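Local coordinates for proto-oncogene tyrosine-protein kinase receptor Ret (Danio rerio, PDB 7AMK), which is a receptor tyrosine kinase whose cadherin-like extracellular domains probably take part in recognising GDNF bound to its co-receptor GFR alpha 1, at residues V246-S251 with L360-R365; P21-I26 with V107-S112; D204-V209 with E217-L222. The protein carries 4 engineered substitutions. All blocks are in the same frame, centred on the assembly; numbering follows the deposited sequence.

Interaction 1. Residues V246-S251 with L360-R365; sequences VEFDRS and LPVPIR
Val246 and Leu360 are tied through the backbone: Leu360 N donates to Val246 O at 2.9 Å, lying nearly on the line of the carbonyl bond (C=O...N 173°). This bond carries on the parallel pairing of strands 241-246 and 350-359 in the third cadherin-like domain. Both strands run out into loops here, and further links are made largely by side chains. Arg250 makes the side-chain hydrogen bond across the contact. Its chain bends at chi3 (108°) and brings the guanidinium to 360-365. Arg250 NH2 donates to Leu360 O at 2.8 Å. The acceptor lies in the guanidinium plane, but the donor is tilted 25° from the carbonyl plane. NE makes a weak bond to Glu247 O within its own loop, and NH1 makes a weak one to Leu325 O. One good bond and two weak ones thus hold the group, and its rotation is probably restricted. Val362 sits beside it. The CG2 methyl of Val362 lies 3.4 Å from Glu247 O and also packs on Arg250 NE, the two side chains sliding past each other in opposite directions. Glu247 keeps CG anti to its backbone N and stays extended, which carries the carboxylate across the Leu360 side chain at a slant. Its CG also lies over one face of the Phe248 ring, toward the rim. The Phe248 side chain also touches the loop residues Asn392, Lys395 and Phe396, so this end of domain 3 meets the fourth cadherin-like domain. Leu360 CD1 comes to 3.4 Å from Glu247 OE1.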
loop_
_atom_site.group_PDB
_atom_site.type_symbol
_atom_site.label_atom_id
_atom_site.label_comp_id
_atom_site.label_asym_id
_atom_site.label_seq_id
_atom_site.Cartn_x
_atom_site.Cartn_y
_atom_site.Cartn_z
ATOM N N VAL A 246 -2.067 -14.786 6.396
ATOM C CA VAL A 246 -1.998 -14.841 4.939
ATOM C C VAL A 246 -3.179 -15.672 4.455
ATOM O O VAL A 246 -3.258 -16.878 4.733
ATOM C CB VAL A 246 -0.687 -15.452 4.439
ATOM C CG1 VAL A 246 -0.674 -15.420 2.915
ATOM C CG2 VAL A 246 0.499 -14.727 5.038
ATOM N N GLU A 247 -4.076 -15.041 3.704
ATOM C CA GLU A 247 -5.264 -15.713 3.202
ATOM C C GLU A 247 -5.547 -15.237 1.783
ATOM O O GLU A 247 -4.855 -15.651 0.846
ATOM C CB GLU A 247 -6.461 -15.464 4.132
ATOM C CG GLU A 247 -7.730 -16.269 3.746
ATOM C CD GLU A 247 -8.780 -16.321 4.856
ATOM O OE1 GLU A 247 -8.704 -15.511 5.810
ATOM O OE2 GLU A 247 -9.685 -17.177 4.773
ATOM N N PHE A 248 -6.538 -14.351 1.627
ATOM C CA PHE A 248 -6.984 -13.946 0.296
ATOM C C PHE A 248 -5.987 -13.044 -0.411
ATOM O O PHE A 248 -6.040 -12.932 -1.635
ATOM C CB PHE A 248 -8.347 -13.254 0.389
ATOM C CG PHE A 248 -9.418 -14.142 0.935
ATOM C CD1 PHE A 248 -9.931 -15.182 0.173
ATOM C CD2 PHE A 248 -9.895 -13.966 2.219
ATOM C CE1 PHE A 248 -10.906 -16.015 0.676
ATOM C CE2 PHE A 248 -10.871 -14.801 2.726
ATOM C CZ PHE A 248 -11.372 -15.820 1.962
ATOM N N ASP A 249 -5.065 -12.417 0.320
ATOM C CA ASP A 249 -4.006 -11.609 -0.277
ATOM C C ASP A 249 -2.712 -12.396 -0.198
ATOM O O ASP A 249 -2.124 -12.524 0.879
ATOM C CB ASP A 249 -3.850 -10.263 0.428
ATOM C CG ASP A 249 -2.724 -9.413 -0.166
ATOM O OD1 ASP A 249 -1.735 -9.971 -0.696
ATOM O OD2 ASP A 249 -2.827 -8.170 -0.102
ATOM N N ARG A 250 -2.243 -12.868 -1.342
ATOM C CA ARG A 250 -1.016 -13.644 -1.399
ATOM C C ARG A 250 -0.042 -13.082 -2.427
ATOM O O ARG A 250 0.832 -13.811 -2.894
ATOM C CB ARG A 250 -1.342 -15.109 -1.711
ATOM C CG ARG A 250 -2.766 -15.498 -1.376
ATOM C CD ARG A 250 -3.038 -16.957 -1.694
ATOM N NE ARG A 250 -3.158 -17.776 -0.489
ATOM C CZ ARG A 250 -2.272 -18.689 -0.118
ATOM N NH1 ARG A 250 -1.186 -18.917 -0.825
ATOM N NH2 ARG A 250 -2.487 -19.398 0.986
ATOM N N SER A 251 -0.178 -11.810 -2.805
ATOM C CA SER A 251 0.634 -11.260 -3.884
ATOM C C SER A 251 2.008 -10.865 -3.371
ATOM O O SER A 251 2.158 -10.416 -2.230
ATOM C CB SER A 251 -0.052 -10.048 -4.533
ATOM O OG SER A 251 -0.374 -9.030 -3.605
ATOM N N LEU A 360 -3.506 -19.573 5.713
ATOM C CA LEU A 360 -4.609 -20.473 5.407
ATOM C C LEU A 360 -4.647 -20.758 3.914
ATOM O O LEU A 360 -4.198 -19.937 3.110
ATOM C CB LEU A 360 -5.936 -19.859 5.824
ATOM C CG LEU A 360 -5.982 -19.204 7.197
ATOM C CD1 LEU A 360 -7.132 -18.227 7.242
ATOM C CD2 LEU A 360 -6.152 -20.250 8.270
ATOM N N PRO A 361 -5.169 -21.917 3.540
ATOM C CA PRO A 361 -5.410 -22.201 2.127
ATOM C C PRO A 361 -6.631 -21.460 1.614
ATOM O O PRO A 361 -7.546 -21.111 2.363
ATOM C CB PRO A 361 -5.657 -23.714 2.118
ATOM C CG PRO A 361 -6.291 -23.963 3.441
ATOM C CD PRO A 361 -5.595 -23.038 4.400
ATOM N N VAL A 362 -6.644 -21.232 0.308
ATOM C CA VAL A 362 -7.765 -20.541 -0.315
ATOM C C VAL A 362 -8.467 -21.526 -1.251
ATOM O O VAL A 362 -7.896 -21.924 -2.284
ATOM C CB VAL A 362 -7.306 -19.276 -1.050
ATOM C CG1 VAL A 362 -8.427 -18.715 -1.885
ATOM C CG2 VAL A 362 -6.818 -18.243 -0.010
ATOM N N PRO A 363 -9.685 -21.959 -0.927
ATOM C CA PRO A 363 -10.423 -22.853 -1.825
ATOM C C PRO A 363 -10.815 -22.140 -3.109
ATOM O O PRO A 363 -11.034 -20.927 -3.125
ATOM C CB PRO A 363 -11.660 -23.226 -1.002
ATOM C CG PRO A 363 -11.867 -22.051 -0.108
ATOM C CD PRO A 363 -10.490 -21.561 0.246
ATOM N N ILE A 364 -10.866 -22.903 -4.193
ATOM C CA ILE A 364 -11.256 -22.403 -5.501
ATOM C C ILE A 364 -12.575 -23.083 -5.841
ATOM O O ILE A 364 -12.627 -24.301 -6.040
ATOM C CB ILE A 364 -10.187 -22.678 -6.573
ATOM C CG1 ILE A 364 -8.839 -22.056 -6.193
ATOM C CG2 ILE A 364 -10.646 -22.181 -7.926
ATOM C CD1 ILE A 364 -8.874 -20.538 -6.049
ATOM N N ARG A 365 -13.649 -22.304 -5.904
ATOM C CA ARG A 365 -14.960 -22.928 -5.957
ATOM C C ARG A 365 -16.025 -21.852 -6.116
ATOM O O ARG A 365 -15.959 -20.802 -5.469
ATOM C CB ARG A 365 -15.222 -23.757 -4.691
ATOM C CG ARG A 365 -15.364 -22.910 -3.419
ATOM C CD ARG A 365 -15.443 -23.765 -2.162
ATOM N NE ARG A 365 -15.557 -22.932 -0.975
ATOM C CZ ARG A 365 -15.221 -23.309 0.251
ATOM N NH1 ARG A 365 -14.707 -24.509 0.492
ATOM N NH2 ARG A 365 -15.401 -22.457 1.260
#

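Interaction 2. Residues P21-I26 with V107-S112; sequences PLLQVI and VEVKLS
Leu23 begins the contact. Its CD2 methyl is the atom that reaches the other strand, meeting Val109 CG1 at 3.8 Å. The two side chains lie alongside and point in opposite directions. The same Leu23 CD2 also approaches Leu111 CD2 at 4.3 Å, so one methyl is set against two residues of 107-112. Leu23 gets there with CG between the backbone N and the carbonyl carbon (chi1 51°), a crowded position. Gln24 follows and points elsewhere. Its amide is hydrogen-bonded through OE1 to Gln151 NE2 and through NE2 to Glu186 OE2, which ties this edge of the first cadherin-like domain to the cadherin domain that follows it. The packing here is that of a cadherin-like beta sandwich. Strand 21-24 pairs with 59-62 in one sheet, while strand 106-114 lies between 7-14 and 83-92 in the other. Their facing side chains fill the layer between. Val25 returns to this layer and uses both branches. Its CG2 meets Val109 CG2 at 4.3 Å, and its CG1 meets Val107 CG2 at 4.5 Å. Val109 therefore serves two residues of 21-26, with CG1 for Leu23 and CG2 for Val25. Every group that touches is a buried hydrocarbon, and the two backbones stay well apart, with 8.2 Å between Val25 CA and Val107 CA. Leu60 of strand 59-62 packs on both Leu23 and Val109. Ile26 turns away, and its N is hydrogen-bonded to Tyr8 OH.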
loop_
_atom_site.group_PDB
_atom_site.type_symbol
_atom_site.label_atom_id
_atom_site.label_comp_id
_atom_site.label_asym_id
_atom_site.label_seq_id
_atom_site.Cartn_x
_atom_site.Cartn_y
_atom_site.Cartn_z
ATOM N N PRO A 21 55.103 33.102 18.692
ATOM C CA PRO A 21 54.019 32.119 18.647
ATOM C C PRO A 21 52.827 32.661 17.880
ATOM O O PRO A 21 52.534 33.859 17.909
ATOM C CB PRO A 21 53.676 31.913 20.125
ATOM C CG PRO A 21 53.923 33.302 20.724
ATOM C CD PRO A 21 55.111 33.876 19.949
ATOM N N LEU A 22 52.144 31.748 17.183
ATOM C CA LEU A 22 51.046 32.056 16.267
ATOM C C LEU A 22 49.708 31.525 16.755
ATOM O O LEU A 22 48.700 32.247 16.742
ATOM C CB LEU A 22 51.333 31.481 14.868
ATOM C CG LEU A 22 52.626 31.951 14.191
ATOM C CD1 LEU A 22 52.858 31.245 12.846
ATOM C CD2 LEU A 22 52.650 33.481 14.005
ATOM N N LEU A 23 49.676 30.269 17.181
ATOM C CA LEU A 23 48.449 29.646 17.649
ATOM C C LEU A 23 48.822 28.288 18.223
ATOM O O LEU A 23 49.952 27.819 18.071
ATOM C CB LEU A 23 47.406 29.512 16.525
ATOM C CG LEU A 23 47.867 28.863 15.203
ATOM C CD1 LEU A 23 47.899 27.313 15.236
ATOM C CD2 LEU A 23 47.027 29.358 14.031
ATOM N N GLN A 24 47.854 27.668 18.892
ATOM C CA GLN A 24 48.020 26.372 19.537
ATOM C C GLN A 24 46.960 25.406 19.017
ATOM O O GLN A 24 45.758 25.648 19.186
ATOM C CB GLN A 24 47.918 26.513 21.050
ATOM C CG GLN A 24 48.137 25.194 21.777
ATOM C CD GLN A 24 47.772 25.311 23.238
ATOM O OE1 GLN A 24 47.654 26.420 23.756
ATOM N NE2 GLN A 24 47.570 24.165 23.909
ATOM N N VAL A 25 47.413 24.344 18.337
ATOM C CA VAL A 25 46.559 23.249 17.870
ATOM C C VAL A 25 46.236 22.350 19.053
ATOM O O VAL A 25 47.139 21.956 19.807
ATOM C CB VAL A 25 47.272 22.435 16.776
ATOM C CG1 VAL A 25 46.518 21.155 16.467
ATOM C CG2 VAL A 25 47.473 23.254 15.531
ATOM N N ILE A 26 44.958 21.987 19.207
ATOM C CA ILE A 26 44.491 21.183 20.333
ATOM C C ILE A 26 44.173 19.768 19.869
ATOM O O ILE A 26 43.508 19.575 18.840
ATOM C CB ILE A 26 43.253 21.798 21.003
ATOM C CG1 ILE A 26 43.558 23.210 21.478
ATOM C CG2 ILE A 26 42.763 20.893 22.158
ATOM C CD1 ILE A 26 44.444 23.240 22.682
ATOM N N VAL A 107 44.872 18.388 10.667
ATOM C CA VAL A 107 44.177 19.661 10.847
ATOM C C VAL A 107 44.677 20.637 9.793
ATOM O O VAL A 107 45.860 20.630 9.439
ATOM C CB VAL A 107 44.408 20.238 12.257
ATOM C CG1 VAL A 107 43.606 21.472 12.444
ATOM C CG2 VAL A 107 43.995 19.243 13.280
ATOM N N GLU A 108 43.793 21.493 9.312
ATOM C CA GLU A 108 44.178 22.543 8.386
ATOM C C GLU A 108 44.416 23.829 9.179
ATOM O O GLU A 108 43.570 24.247 9.979
ATOM C CB GLU A 108 43.109 22.710 7.298
ATOM C CG GLU A 108 43.365 23.851 6.303
ATOM C CD GLU A 108 42.408 23.882 5.096
ATOM O OE1 GLU A 108 41.798 22.843 4.718
ATOM O OE2 GLU A 108 42.286 24.977 4.498
ATOM N N VAL A 109 45.580 24.438 8.986
ATOM C CA VAL A 109 45.893 25.736 9.570
ATOM C C VAL A 109 45.995 26.715 8.414
ATOM O O VAL A 109 46.956 26.687 7.634
ATOM C CB VAL A 109 47.178 25.708 10.404
ATOM C CG1 VAL A 109 47.395 27.045 11.056
ATOM C CG2 VAL A 109 47.118 24.583 11.449
ATOM N N LYS A 110 45.002 27.582 8.294
ATOM C CA LYS A 110 44.894 28.474 7.149
ATOM C C LYS A 110 45.362 29.853 7.599
ATOM O O LYS A 110 44.735 30.488 8.456
ATOM C CB LYS A 110 43.465 28.491 6.608
ATOM C CG LYS A 110 43.374 28.612 5.104
ATOM C CD LYS A 110 41.971 28.296 4.589
ATOM C CE LYS A 110 41.942 28.234 3.066
ATOM N N LEU A 111 46.497 30.286 7.069
ATOM C CA LEU A 111 47.096 31.549 7.456
ATOM C C LEU A 111 46.912 32.545 6.317
ATOM O O LEU A 111 46.957 32.175 5.139
ATOM C CB LEU A 111 48.574 31.359 7.816
ATOM C CG LEU A 111 48.876 30.378 8.963
ATOM C CD1 LEU A 111 50.353 30.095 9.066
ATOM C CD2 LEU A 111 48.383 30.912 10.291
ATOM N N SER A 112 46.642 33.793 6.674
ATOM C CA SER A 112 46.488 34.867 5.704
ATOM C C SER A 112 47.706 35.751 5.835
ATOM O O SER A 112 47.923 36.374 6.882
ATOM C CB SER A 112 45.204 35.659 5.932
ATOM O OG SER A 112 44.072 34.851 5.674
#

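Interaction 3. Residues D204-V209 with E217-L222; sequences DIVCMV and EVFRSL
A beta hairpin of the cadherin domain brings 204-209 and 217-222 together as antiparallel neighbours. Ile205 and Arg220 form one hydrogen-bonded pair, Cys207 and Val218 the next. The straightest bond runs from Cys207 N to Val218 O (2.8 Å, 168° at the hydrogen). On one face Val206 and Phe219 lie side by side and point the same way. Val206 CG1 sits between the backbone N and the carbonyl carbon (chi1 67°), which leaves CG2 anti to N and beside the ring. Val206 CG2 meets Phe219 CE2 at 3.5 Å. Asp204 crosses Phe219 at about a right angle, with its carboxylate 30° from the ring plane and Asp204 OD2 4.0 Å from Phe219 CB. Asp204 OD1 is placed 2.9 Å from Arg220 O, an unfavourable meeting of two acceptors, so the exact setting of the carboxylate is doubtful. With an alanine here the carboxylate is gone, and the CB end of Phe219 is likely to lose its cover on that side. On the other face, a disulfide from Cys207 to Cys130 ties the end of helix 126-130 to the hairpin, and Arg220 NH2 bonds to Glu133 O just after it. Strand 165-170 lies beside 200-210 and strand 139-141 beside 215-227.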
loop_
_atom_site.group_PDB
_atom_site.type_symbol
_atom_site.label_atom_id
_atom_site.label_comp_id
_atom_site.label_asym_id
_atom_site.label_seq_id
_atom_site.Cartn_x
_atom_site.Cartn_y
_atom_site.Cartn_z
ATOM N N ASP A 204 29.067 31.757 26.780
ATOM C CA ASP A 204 29.503 33.140 26.676
ATOM C C ASP A 204 30.878 33.245 27.328
ATOM O O ASP A 204 31.022 32.980 28.527
ATOM C CB ASP A 204 28.496 34.099 27.333
ATOM C CG ASP A 204 28.423 35.462 26.615
ATOM O OD1 ASP A 204 28.922 35.578 25.482
ATOM O OD2 ASP A 204 27.871 36.428 27.184
ATOM N N ILE A 205 31.892 33.589 26.516
ATOM C CA ILE A 205 33.267 33.821 26.955
ATOM C C ILE A 205 33.441 35.309 27.280
ATOM O O ILE A 205 32.971 36.178 26.537
ATOM C CB ILE A 205 34.250 33.376 25.850
ATOM C CG1 ILE A 205 34.019 31.910 25.456
ATOM C CG2 ILE A 205 35.710 33.575 26.263
ATOM C CD1 ILE A 205 34.015 30.924 26.635
ATOM N N VAL A 206 34.095 35.612 28.405
ATOM C CA VAL A 206 34.436 36.982 28.791
ATOM C C VAL A 206 35.944 37.144 28.712
ATOM O O VAL A 206 36.699 36.306 29.229
ATOM C CB VAL A 206 33.937 37.336 30.205
ATOM C CG1 VAL A 206 34.671 36.523 31.242
ATOM C CG2 VAL A 206 34.167 38.814 30.486
ATOM N N CYS A 207 36.378 38.231 28.076
ATOM C CA CYS A 207 37.776 38.629 27.980
ATOM C C CYS A 207 37.975 39.900 28.819
ATOM O O CYS A 207 37.255 40.886 28.631
ATOM C CB CYS A 207 38.155 38.860 26.518
ATOM S SG CYS A 207 39.829 39.380 26.215
ATOM N N MET A 208 38.931 39.864 29.752
ATOM C CA MET A 208 39.196 40.975 30.670
ATOM C C MET A 208 40.597 41.507 30.414
ATOM O O MET A 208 41.570 40.761 30.493
ATOM C CB MET A 208 39.040 40.540 32.128
ATOM C CG MET A 208 37.634 40.053 32.422
ATOM S SD MET A 208 37.426 39.118 33.945
ATOM C CE MET A 208 36.866 40.461 35.015
ATOM N N VAL A 209 40.690 42.785 30.094
ATOM C CA VAL A 209 41.910 43.380 29.589
ATOM C C VAL A 209 42.239 44.568 30.478
ATOM O O VAL A 209 41.415 45.478 30.639
ATOM C CB VAL A 209 41.750 43.794 28.123
ATOM C CG1 VAL A 209 43.081 44.299 27.528
ATOM C CG2 VAL A 209 41.189 42.621 27.325
ATOM N N GLU A 217 36.185 44.729 29.631
ATOM C CA GLU A 217 35.691 43.393 29.340
ATOM C C GLU A 217 34.978 43.363 27.994
ATOM O O GLU A 217 34.269 44.310 27.640
ATOM C CB GLU A 217 34.762 42.909 30.460
ATOM C CG GLU A 217 33.647 43.855 30.701
ATOM C CD GLU A 217 32.853 43.553 31.958
ATOM O OE1 GLU A 217 32.997 42.452 32.534
ATOM O OE2 GLU A 217 32.079 44.440 32.366
ATOM N N VAL A 218 35.172 42.262 27.256
ATOM C CA VAL A 218 34.492 41.983 25.992
ATOM C C VAL A 218 33.876 40.591 26.092
ATOM O O VAL A 218 34.546 39.646 26.523
ATOM C CB VAL A 218 35.448 42.031 24.764
ATOM C CG1 VAL A 218 34.685 41.739 23.493
ATOM C CG2 VAL A 218 36.129 43.349 24.619
ATOM N N PHE A 219 32.626 40.448 25.649
ATOM C CA PHE A 219 31.941 39.158 25.677
ATOM C C PHE A 219 31.774 38.597 24.270
ATOM O O PHE A 219 31.605 39.340 23.307
ATOM C CB PHE A 219 30.579 39.262 26.343
ATOM C CG PHE A 219 30.627 39.799 27.735
ATOM C CD1 PHE A 219 30.613 41.172 27.969
ATOM C CD2 PHE A 219 30.691 38.928 28.823
ATOM C CE1 PHE A 219 30.656 41.670 29.279
ATOM C CE2 PHE A 219 30.730 39.420 30.122
ATOM C CZ PHE A 219 30.708 40.787 30.348
ATOM N N ARG A 220 31.806 37.269 24.167
ATOM C CA ARG A 220 31.699 36.564 22.893
ATOM C C ARG A 220 30.836 35.324 23.086
ATOM O O ARG A 220 31.145 34.457 23.911
ATOM C CB ARG A 220 33.087 36.182 22.375
ATOM C CG ARG A 220 33.090 35.404 21.067
ATOM C CD ARG A 220 32.017 35.941 20.136
ATOM N NE ARG A 220 32.310 35.639 18.744
ATOM C CZ ARG A 220 32.532 36.557 17.815
ATOM N NH1 ARG A 220 32.449 37.848 18.090
ATOM N NH2 ARG A 220 32.843 36.167 16.579
ATOM N N SER A 221 29.759 35.241 22.330
ATOM C CA SER A 221 28.861 34.097 22.389
ATOM C C SER A 221 29.341 32.987 21.452
ATOM O O SER A 221 29.591 33.244 20.278
ATOM C CB SER A 221 27.458 34.538 21.985
ATOM O OG SER A 221 26.526 33.525 22.244
ATOM N N LEU A 222 29.487 31.765 21.964
ATOM C CA LEU A 222 29.745 30.637 21.085
ATOM C C LEU A 222 29.023 29.401 21.615
ATOM O O LEU A 222 28.327 29.447 22.631
ATOM C CB LEU A 222 31.245 30.400 20.912
ATOM C CG LEU A 222 32.013 29.824 22.095
ATOM C CD1 LEU A 222 33.365 29.268 21.644
ATOM C CD2 LEU A 222 32.179 30.911 23.153
#

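Overall arrangement
The three contacts lie in three successive cadherin-like domains. Interaction 2 is wholly buried: it joins the two sheets of one sandwich through methyl groups alone. Interaction 3 lies within a single sheet. Backbone bonds hold it, and part of one face is exposed. Interaction 1 is partly buried and joins two loops at the end of a domain, where one backbone bond and one arginine bond stand against the four backbone bonds of interaction 3. No strand is shared between them. Interactions 2 and 3 are near each other, with centres about 21 Å apart. Interaction 1 lies beyond the chain's centre, its centre about 71 Å from that of interaction 2 and about 73 Å from that of interaction 3.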